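PDB 3P9Z: uroporphyrinogen III cosynthase (HemD) from Helicobacter pylori, which probably catalyses cyclisation of the linear tetrapyrrole hydroxymethylbilane to uroporphyrinogen III, with loss of water, in the porphyrin biosynthesis pathway. Local coordinates for residues Y29-D34 with A139-N144; L21-F26 with K147-S152; I7-S12 with A216-A221. One frame throughout, in Å; residues are numbered along the deposited sequence.

In the fold
Uroporphyrinogen-III synthases have two alpha/beta domains joined by two antiparallel strands, and the three contacts follow that plan. Strands 7-10, 19-28 and 135-146 are consecutive neighbours in the sheet order. Interactions 2 and 3 lie in the domain with both chain ends, their centres about 19 Å apart, and meet where Leu21 pairs with Trp9 and His11. Interaction 1 belongs to the other domain, about 31 Å from interaction 3 between centres; along the connector Asn144 and Tyr142 pack on Asn24 and Phe26 of interaction 2. In sequence the contacts are nested, 1 inside 2 inside 3, so one domain is inserted within the other.

Interaction 1: Y29-D34 with A139-N144; sequences YPLELD and AVVYEN
The Tyr29 ring lies along strand 139-144 with the Glu143 carboxylate oxygen OE1 at its edge, in the ring plane, and with Glu143 CB and the backbone N of Tyr142 near that plane. Val140 CG1 comes in obliquely, 4.0 Å from Tyr29 CD2. This is where the chain leaves strand 19-28, at the end of the two-stranded antiparallel connector that enters the second domain. A last backbone bond, Tyr29 N to Val141 O at 3.0 Å, continues the pairing made by Glu143 with Cys27. It is nearly straight, 175° at the hydrogen; Ser51 OG also bonds to Val141 O, giving this oxygen two partners.

Past Pro30 the contact turns apolar. Leu31 has CG trans to its own N (chi1 -179°), which carries CD1 to 3.6 Å from Ala139 CB, with Val141 CG1 farther off at 4.2 Å. Leu31 and Val141 both touch Leu116 of strand 112-118, tying the departing loop to the domain's sheet.

At the other end, Glu143 is fully extended through CG, which brings its carboxylate to the phenol with the two planes 37° apart. Tyr29 OH donates to Glu143 OE1 over 2.6 Å, and OE1 accepts on its anti lone pair, the one turned away from OE2.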
loop_
_atom_site.group_PDB
_atom_site.type_symbol
_atom_site.label_atom_id
_atom_site.label_comp_id
_atom_site.label_asym_id
_atom_site.label_seq_id
_atom_site.Cartn_x
_atom_site.Cartn_y
_atom_site.Cartn_z
ATOM N N TYR A 29 0.900 14.241 4.581
ATOM C CA TYR A 29 0.684 15.142 5.709
ATOM C C TYR A 29 1.981 15.322 6.489
ATOM O O TYR A 29 2.625 14.341 6.870
ATOM C CB TYR A 29 -0.406 14.613 6.645
ATOM C CG TYR A 29 -1.697 14.270 5.952
ATOM C CD1 TYR A 29 -2.523 15.273 5.435
ATOM C CD2 TYR A 29 -2.092 12.950 5.800
ATOM C CE1 TYR A 29 -3.711 14.957 4.789
ATOM C CE2 TYR A 29 -3.279 12.625 5.160
ATOM C CZ TYR A 29 -4.082 13.629 4.661
ATOM O OH TYR A 29 -5.254 13.302 4.018
ATOM N N PRO A 30 2.380 16.581 6.718
ATOM C CA PRO A 30 3.604 16.831 7.480
ATOM C C PRO A 30 3.560 16.222 8.886
ATOM O O PRO A 30 2.506 16.157 9.522
ATOM C CB PRO A 30 3.662 18.369 7.555
ATOM C CG PRO A 30 2.949 18.820 6.330
ATOM C CD PRO A 30 1.789 17.837 6.212
ATOM N N LEU A 31 4.707 15.761 9.348
ATOM C CA LEU A 31 4.836 15.291 10.713
ATOM C C LEU A 31 5.035 16.496 11.624
ATOM O O LEU A 31 6.075 17.179 11.565
ATOM C CB LEU A 31 5.993 14.299 10.825
ATOM C CG LEU A 31 6.272 13.671 12.182
ATOM C CD1 LEU A 31 5.156 12.694 12.570
ATOM C CD2 LEU A 31 7.639 12.991 12.112
ATOM N N GLU A 32 4.029 16.747 12.453
ATOM C CA GLU A 32 3.989 17.900 13.352
ATOM C C GLU A 32 4.678 17.598 14.681
ATOM O O GLU A 32 5.310 18.489 15.280
ATOM C CB GLU A 32 2.536 18.326 13.611
ATOM N N LEU A 33 4.543 16.345 15.126
ATOM C CA LEU A 33 5.118 15.846 16.376
ATOM C C LEU A 33 6.644 16.040 16.497
ATOM O O LEU A 33 7.391 15.905 15.510
ATOM C CB LEU A 33 4.772 14.352 16.520
ATOM N N ASP A 34 7.093 16.357 17.709
ATOM C CA ASP A 34 8.513 16.339 18.056
ATOM C C ASP A 34 8.936 14.873 18.249
ATOM O O ASP A 34 8.388 14.180 19.122
ATOM C CB ASP A 34 8.732 17.149 19.351
ATOM C CG ASP A 34 10.157 17.044 19.899
ATOM O OD1 ASP A 34 11.101 16.751 19.132
ATOM O OD2 ASP A 34 10.338 17.275 21.117
ATOM N N ALA A 139 1.368 8.585 14.271
ATOM C CA ALA A 139 1.112 9.795 13.492
ATOM C C ALA A 139 0.768 9.408 12.063
ATOM O O ALA A 139 1.509 8.672 11.411
ATOM C CB ALA A 139 2.308 10.738 13.515
ATOM N N VAL A 140 -0.366 9.925 11.605
ATOM C CA VAL A 140 -0.845 9.793 10.244
ATOM C C VAL A 140 -0.005 10.678 9.299
ATOM O O VAL A 140 -0.040 11.906 9.382
ATOM C CB VAL A 140 -2.335 10.224 10.186
ATOM C CG1 VAL A 140 -2.839 10.313 8.736
ATOM C CG2 VAL A 140 -3.211 9.258 11.036
ATOM N N VAL A 141 0.743 10.066 8.391
ATOM C CA VAL A 141 1.558 10.867 7.469
ATOM C C VAL A 141 1.118 10.735 6.013
ATOM O O VAL A 141 1.653 11.413 5.128
ATOM C CB VAL A 141 3.082 10.586 7.630
ATOM C CG1 VAL A 141 3.540 10.936 9.087
ATOM C CG2 VAL A 141 3.414 9.152 7.283
ATOM N N TYR A 142 0.149 9.862 5.753
ATOM C CA TYR A 142 -0.382 9.763 4.391
ATOM C C TYR A 142 -1.779 9.172 4.352
ATOM O O TYR A 142 -2.231 8.551 5.316
ATOM C CB TYR A 142 0.573 8.997 3.443
ATOM C CG TYR A 142 0.500 7.497 3.586
ATOM C CD1 TYR A 142 1.235 6.844 4.571
ATOM C CD2 TYR A 142 -0.318 6.724 2.752
ATOM C CE1 TYR A 142 1.174 5.472 4.733
ATOM C CE2 TYR A 142 -0.390 5.318 2.915
ATOM C CZ TYR A 142 0.373 4.716 3.904
ATOM O OH TYR A 142 0.336 3.357 4.103
ATOM N N GLU A 143 -2.445 9.392 3.216
ATOM C CA GLU A 143 -3.744 8.811 2.938
ATOM C C GLU A 143 -3.793 8.378 1.477
ATOM O O GLU A 143 -3.296 9.085 0.587
ATOM C CB GLU A 143 -4.848 9.821 3.233
ATOM C CG GLU A 143 -6.236 9.220 3.206
ATOM C CD GLU A 143 -7.339 10.238 3.444
ATOM O OE1 GLU A 143 -7.049 11.450 3.531
ATOM O OE2 GLU A 143 -8.511 9.816 3.545
ATOM N N ASN A 144 -4.356 7.196 1.245
ATOM C CA ASN A 144 -4.564 6.684 -0.098
ATOM C C ASN A 144 -5.993 7.033 -0.464
ATOM O O ASN A 144 -6.940 6.517 0.134
ATOM C CB ASN A 144 -4.321 5.169 -0.151
ATOM C CG ASN A 144 -4.476 4.597 -1.556
ATOM O OD1 ASN A 144 -4.208 5.270 -2.556
ATOM N ND2 ASN A 144 -4.905 3.336 -1.632
#

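Interaction 2: L21-F26 with K147-S152; sequences LILNEF and KHLTLS
Lys147 lies across the backbone of Ile22 to Asn24, just beyond the antiparallel connector formed by strands 19-28 and 135-146, where the chain runs on toward helix 151-157. The close-packed part is this lysine. Its backbone N donates to Leu23 O at 2.8 Å, 164° at the hydrogen, two residues on from the pairing of Glu25 with Lys145. The side chain then runs out extended (chi2 to chi4 all near 180°), with CB and CG against Leu23 O and CE 3.4 Å from Asn24 O. At its far end Lys147 NZ donates to Ile22 O at 2.8 Å, from above the carbonyl plane. Two successive carbonyls are thus held by one residue, through its backbone and its side chain.

Elsewhere the fit is looser. Leu23 CD2 and Leu149 CD1 touch at 3.9 Å, their side chains at about a right angle, while Leu23 also packs on Ala175 of helix 170-179. On the exposed side, Glu25 leans over the lysine's aliphatic part, its CD 4.0 Å from Lys147 CG, but its OE1 remains 5.6 Å from Lys147 NZ. One water bridges the two segments there: it donates to Glu25 OE2 at 2.6 Å and accepts from His148 N at 2.9 Å.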
loop_
_atom_site.group_PDB
_atom_site.type_symbol
_atom_site.label_atom_id
_atom_site.label_comp_id
_atom_site.label_asym_id
_atom_site.label_seq_id
_atom_site.Cartn_x
_atom_site.Cartn_y
_atom_site.Cartn_z
ATOM N N LEU A 21 -4.804 1.150 -14.928
ATOM C CA LEU A 21 -5.715 2.126 -14.336
ATOM C C LEU A 21 -5.179 2.529 -12.965
ATOM O O LEU A 21 -5.116 1.698 -12.055
ATOM C CB LEU A 21 -7.121 1.526 -14.208
ATOM C CG LEU A 21 -8.135 1.679 -15.362
ATOM C CD1 LEU A 21 -7.550 1.329 -16.721
ATOM C CD2 LEU A 21 -9.387 0.834 -15.116
ATOM N N ILE A 22 -4.775 3.790 -12.826
ATOM C CA ILE A 22 -4.288 4.306 -11.543
ATOM C C ILE A 22 -5.362 5.256 -11.046
ATOM O O ILE A 22 -5.406 6.443 -11.423
ATOM C CB ILE A 22 -2.910 5.025 -11.674
ATOM C CG1 ILE A 22 -1.862 4.076 -12.280
ATOM C CG2 ILE A 22 -2.423 5.606 -10.285
ATOM C CD1 ILE A 22 -0.584 4.797 -12.799
ATOM N N LEU A 23 -6.241 4.727 -10.201
ATOM C CA LEU A 23 -7.438 5.456 -9.813
ATOM C C LEU A 23 -7.357 6.110 -8.437
ATOM O O LEU A 23 -8.267 6.837 -8.037
ATOM C CB LEU A 23 -8.632 4.518 -9.850
ATOM C CG LEU A 23 -8.828 3.745 -11.157
ATOM C CD1 LEU A 23 -9.958 2.767 -10.969
ATOM C CD2 LEU A 23 -9.108 4.708 -12.291
ATOM N N ASN A 24 -6.289 5.805 -7.706
ATOM C CA ASN A 24 -6.084 6.331 -6.357
ATOM C C ASN A 24 -4.843 7.188 -6.376
ATOM O O ASN A 24 -4.032 7.071 -7.294
ATOM C CB ASN A 24 -5.887 5.176 -5.377
ATOM C CG ASN A 24 -7.119 4.338 -5.234
ATOM O OD1 ASN A 24 -7.167 3.191 -5.694
ATOM N ND2 ASN A 24 -8.146 4.911 -4.634
ATOM N N GLU A 25 -4.690 8.029 -5.364
ATOM C CA GLU A 25 -3.489 8.836 -5.217
ATOM C C GLU A 25 -3.157 9.025 -3.735
ATOM O O GLU A 25 -4.026 8.969 -2.875
ATOM C CB GLU A 25 -3.602 10.178 -5.973
ATOM C CG GLU A 25 -4.605 11.168 -5.387
ATOM C CD GLU A 25 -4.960 12.317 -6.337
ATOM O OE1 GLU A 25 -4.160 12.627 -7.253
ATOM O OE2 GLU A 25 -6.048 12.920 -6.161
ATOM N N PHE A 26 -1.879 9.203 -3.456
ATOM C CA PHE A 26 -1.403 9.363 -2.097
ATOM C C PHE A 26 -1.315 10.819 -1.746
ATOM O O PHE A 26 -0.835 11.632 -2.522
ATOM C CB PHE A 26 -0.066 8.641 -1.898
ATOM C CG PHE A 26 -0.206 7.155 -1.882
ATOM C CD1 PHE A 26 -0.717 6.508 -0.768
ATOM C CD2 PHE A 26 0.114 6.402 -3.007
ATOM C CE1 PHE A 26 -0.883 5.115 -0.760
ATOM C CE2 PHE A 26 -0.048 5.021 -3.008
ATOM C CZ PHE A 26 -0.546 4.379 -1.883
ATOM N N LYS A 147 -8.997 9.256 -6.757
ATOM C CA LYS A 147 -8.828 10.378 -7.697
ATOM C C LYS A 147 -10.173 10.970 -8.111
ATOM O O LYS A 147 -11.190 10.271 -8.158
ATOM C CB LYS A 147 -8.087 9.956 -8.966
ATOM C CG LYS A 147 -6.636 9.662 -8.785
ATOM C CD LYS A 147 -5.984 9.366 -10.136
ATOM C CE LYS A 147 -4.503 9.133 -9.959
ATOM N NZ LYS A 147 -3.866 8.784 -11.261
ATOM N N HIS A 148 -10.168 12.266 -8.399
ATOM C CA HIS A 148 -11.338 12.952 -8.932
ATOM C C HIS A 148 -11.103 13.009 -10.423
ATOM O O HIS A 148 -10.357 13.863 -10.886
ATOM C CB HIS A 148 -11.412 14.386 -8.379
ATOM C CG HIS A 148 -11.902 14.479 -6.967
ATOM N ND1 HIS A 148 -11.782 13.447 -6.058
ATOM C CD2 HIS A 148 -12.498 15.495 -6.300
ATOM C CE1 HIS A 148 -12.293 13.821 -4.898
ATOM N NE2 HIS A 148 -12.731 15.062 -5.017
ATOM N N LEU A 149 -11.703 12.091 -11.175
ATOM C CA LEU A 149 -11.490 12.040 -12.623
ATOM C C LEU A 149 -12.584 12.746 -13.405
ATOM O O LEU A 149 -13.780 12.585 -13.115
ATOM C CB LEU A 149 -11.369 10.595 -13.127
ATOM C CG LEU A 149 -10.349 9.678 -12.445
ATOM C CD1 LEU A 149 -10.720 8.243 -12.715
ATOM C CD2 LEU A 149 -8.926 9.991 -12.900
ATOM N N THR A 150 -12.166 13.511 -14.412
ATOM C CA THR A 150 -13.091 14.183 -15.310
ATOM C C THR A 150 -13.782 13.145 -16.196
ATOM O O THR A 150 -13.334 11.994 -16.286
ATOM C CB THR A 150 -12.358 15.160 -16.236
ATOM O OG1 THR A 150 -11.542 14.401 -17.135
ATOM C CG2 THR A 150 -11.492 16.169 -15.433
ATOM N N LEU A 151 -14.873 13.548 -16.840
ATOM C CA LEU A 151 -15.586 12.659 -17.750
ATOM C C LEU A 151 -14.659 12.116 -18.817
ATOM O O LEU A 151 -14.654 10.913 -19.103
ATOM C CB LEU A 151 -16.735 13.382 -18.437
ATOM C CG LEU A 151 -18.157 12.931 -18.135
ATOM C CD1 LEU A 151 -19.035 13.335 -19.313
ATOM C CD2 LEU A 151 -18.247 11.405 -17.885
ATOM N N SER A 152 -13.891 13.026 -19.406
ATOM C CA SER A 152 -12.949 12.696 -20.453
ATOM C C SER A 152 -11.911 11.675 -19.987
ATOM O O SER A 152 -11.629 10.718 -20.703
ATOM C CB SER A 152 -12.274 13.967 -20.986
ATOM O OG SER A 152 -11.232 13.613 -21.869
HETATM O O HOH W 1 -7.759 13.788 -7.861
#

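Interaction 3: I7-S12 with A216-A221; sequences IVWVHS and ACLELA
With chi1 at -63°, Trp9 places CG trans to its carbonyl carbon, and chi2 near 90° stands the indole across the CA-CB-CG plane, so that the six-membered ring reaches helix 216-221. Leu218 makes the opposite choice: its CG is trans to the backbone N, and the side chain crosses the tryptophan at about a right angle. Trp9 CZ2 lies 3.9 Å from Leu218 CB, and Trp9 CZ3, on the far side of CH2, lies 4.1 Å from Cys217 CB; both helix carbons come from the same side of the indole plane, obliquely.

One turn later along the helix, Ala221 faces Ile7. Ala221 CB meets Ile7 CD1 at 3.9 Å and Ile7 CG2 at 4.0 Å, so one methyl touches both branches. Leu218 CD1 bridges toward the same residue, 4.3 Å from Ile7 CG2.

The helix covers the sheet in the alpha/beta manner, running roughly antiparallel to strand 7-10 at 151°, with 10.1 Å between the axes. Ile7 and Trp9, two apart on the strand, supply its helix-facing side, whereas Val8 between them packs on Lys19 and Leu21 of strand 19-28. Ile166 of the adjacent strand 164-167 touches Ile7, Trp9 and Cys217, and the Tyr18 ring meets the indole steeply.

All four pairs across the contact are apolar, and strand and helix share no polar bond here, so their fit rests on shape and on the largely buried hydrocarbon and aromatic surface.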
loop_
_atom_site.group_PDB
_atom_site.type_symbol
_atom_site.label_atom_id
_atom_site.label_comp_id
_atom_site.label_asym_id
_atom_site.label_seq_id
_atom_site.Cartn_x
_atom_site.Cartn_y
_atom_site.Cartn_z
ATOM N N ILE A 7 -5.399 -7.361 -21.240
ATOM C CA ILE A 7 -5.034 -7.445 -19.831
ATOM C C ILE A 7 -4.804 -6.029 -19.256
ATOM O O ILE A 7 -3.942 -5.275 -19.740
ATOM C CB ILE A 7 -3.809 -8.357 -19.640
ATOM C CG1 ILE A 7 -4.155 -9.800 -20.030
ATOM C CG2 ILE A 7 -3.259 -8.285 -18.198
ATOM C CD1 ILE A 7 -2.944 -10.721 -20.229
ATOM N N VAL A 8 -5.591 -5.681 -18.236
ATOM C CA VAL A 8 -5.531 -4.359 -17.600
ATOM C C VAL A 8 -5.184 -4.452 -16.101
ATOM O O VAL A 8 -5.836 -5.171 -15.342
ATOM C CB VAL A 8 -6.865 -3.597 -17.787
ATOM C CG1 VAL A 8 -6.762 -2.155 -17.298
ATOM C CG2 VAL A 8 -7.287 -3.608 -19.244
ATOM N N TRP A 9 -4.154 -3.711 -15.689
ATOM C CA TRP A 9 -3.752 -3.620 -14.291
ATOM C C TRP A 9 -4.534 -2.495 -13.617
ATOM O O TRP A 9 -4.623 -1.376 -14.143
ATOM C CB TRP A 9 -2.259 -3.314 -14.185
ATOM C CG TRP A 9 -1.350 -4.373 -14.751
ATOM C CD1 TRP A 9 -0.918 -4.476 -16.035
ATOM C CD2 TRP A 9 -0.758 -5.468 -14.037
ATOM N NE1 TRP A 9 -0.078 -5.567 -16.178
ATOM C CE2 TRP A 9 0.032 -6.192 -14.960
ATOM C CE3 TRP A 9 -0.802 -5.892 -12.702
ATOM C CZ2 TRP A 9 0.763 -7.329 -14.594
ATOM C CZ3 TRP A 9 -0.064 -7.016 -12.330
ATOM C CH2 TRP A 9 0.701 -7.725 -13.278
ATOM N N VAL A 10 -5.101 -2.797 -12.455
ATOM C CA VAL A 10 -5.757 -1.814 -11.615
ATOM C C VAL A 10 -4.889 -1.793 -10.360
ATOM O O VAL A 10 -4.980 -2.677 -9.502
ATOM C CB VAL A 10 -7.227 -2.209 -11.290
ATOM C CG1 VAL A 10 -7.945 -1.074 -10.565
ATOM C CG2 VAL A 10 -7.996 -2.594 -12.572
ATOM N N HIS A 11 -4.033 -0.776 -10.275
ATOM C CA HIS A 11 -2.844 -0.826 -9.434
ATOM C C HIS A 11 -2.311 0.613 -9.227
ATOM O O HIS A 11 -2.872 1.584 -9.747
ATOM C CB HIS A 11 -1.819 -1.736 -10.146
ATOM C CG HIS A 11 -0.505 -1.875 -9.443
ATOM N ND1 HIS A 11 -0.398 -2.251 -8.122
ATOM C CD2 HIS A 11 0.765 -1.701 -9.891
ATOM C CE1 HIS A 11 0.881 -2.303 -7.785
ATOM N NE2 HIS A 11 1.606 -1.962 -8.838
ATOM N N SER A 12 -1.246 0.755 -8.457
ATOM C CA SER A 12 -0.750 2.099 -8.093
ATOM C C SER A 12 0.327 2.643 -9.042
ATOM O O SER A 12 0.666 3.827 -8.989
ATOM C CB SER A 12 -0.210 2.081 -6.669
ATOM O OG SER A 12 0.690 0.996 -6.534
ATOM N N ALA A 216 2.897 -13.383 -10.317
ATOM C CA ALA A 216 1.873 -14.429 -10.313
ATOM C C ALA A 216 0.529 -13.957 -10.880
ATOM O O ALA A 216 -0.189 -14.753 -11.483
ATOM C CB ALA A 216 1.695 -15.021 -8.905
ATOM N N CYS A 217 0.194 -12.677 -10.708
ATOM C CA CYS A 217 -1.024 -12.123 -11.301
ATOM C C CYS A 217 -0.971 -12.158 -12.832
ATOM O O CYS A 217 -1.982 -12.401 -13.504
ATOM C CB CYS A 217 -1.246 -10.671 -10.869
ATOM S SG CYS A 217 -1.723 -10.425 -9.154
ATOM N N LEU A 218 0.195 -11.844 -13.384
ATOM C CA LEU A 218 0.344 -11.857 -14.831
ATOM C C LEU A 218 0.331 -13.287 -15.402
ATOM O O LEU A 218 -0.282 -13.522 -16.455
ATOM C CB LEU A 218 1.597 -11.090 -15.270
ATOM C CG LEU A 218 1.768 -10.929 -16.781
ATOM C CD1 LEU A 218 0.537 -10.253 -17.430
ATOM C CD2 LEU A 218 3.068 -10.158 -17.097
ATOM N N GLU A 219 0.988 -14.227 -14.717
ATOM C CA GLU A 219 0.957 -15.623 -15.157
ATOM C C GLU A 219 -0.495 -16.060 -15.282
ATOM O O GLU A 219 -0.901 -16.583 -16.308
ATOM C CB GLU A 219 1.707 -16.561 -14.197
ATOM C CG GLU A 219 3.205 -16.455 -14.246
ATOM C CD GLU A 219 3.811 -16.999 -15.542
ATOM O OE1 GLU A 219 3.211 -17.909 -16.187
ATOM O OE2 GLU A 219 4.907 -16.518 -15.904
ATOM N N LEU A 220 -1.277 -15.796 -14.242
ATOM C CA LEU A 220 -2.693 -16.137 -14.246
ATOM C C LEU A 220 -3.424 -15.432 -15.391
ATOM O O LEU A 220 -4.145 -16.085 -16.149
ATOM C CB LEU A 220 -3.346 -15.823 -12.890
ATOM C CG LEU A 220 -4.852 -16.115 -12.702
ATOM C CD1 LEU A 220 -5.232 -17.550 -13.095
ATOM C CD2 LEU A 220 -5.251 -15.834 -11.249
ATOM N N ALA A 221 -3.224 -14.117 -15.524
ATOM C CA ALA A 221 -3.865 -13.354 -16.601
ATOM C C ALA A 221 -3.544 -13.922 -17.983
ATOM O O ALA A 221 -4.449 -14.116 -18.810
ATOM C CB ALA A 221 -3.485 -11.866 -16.521
#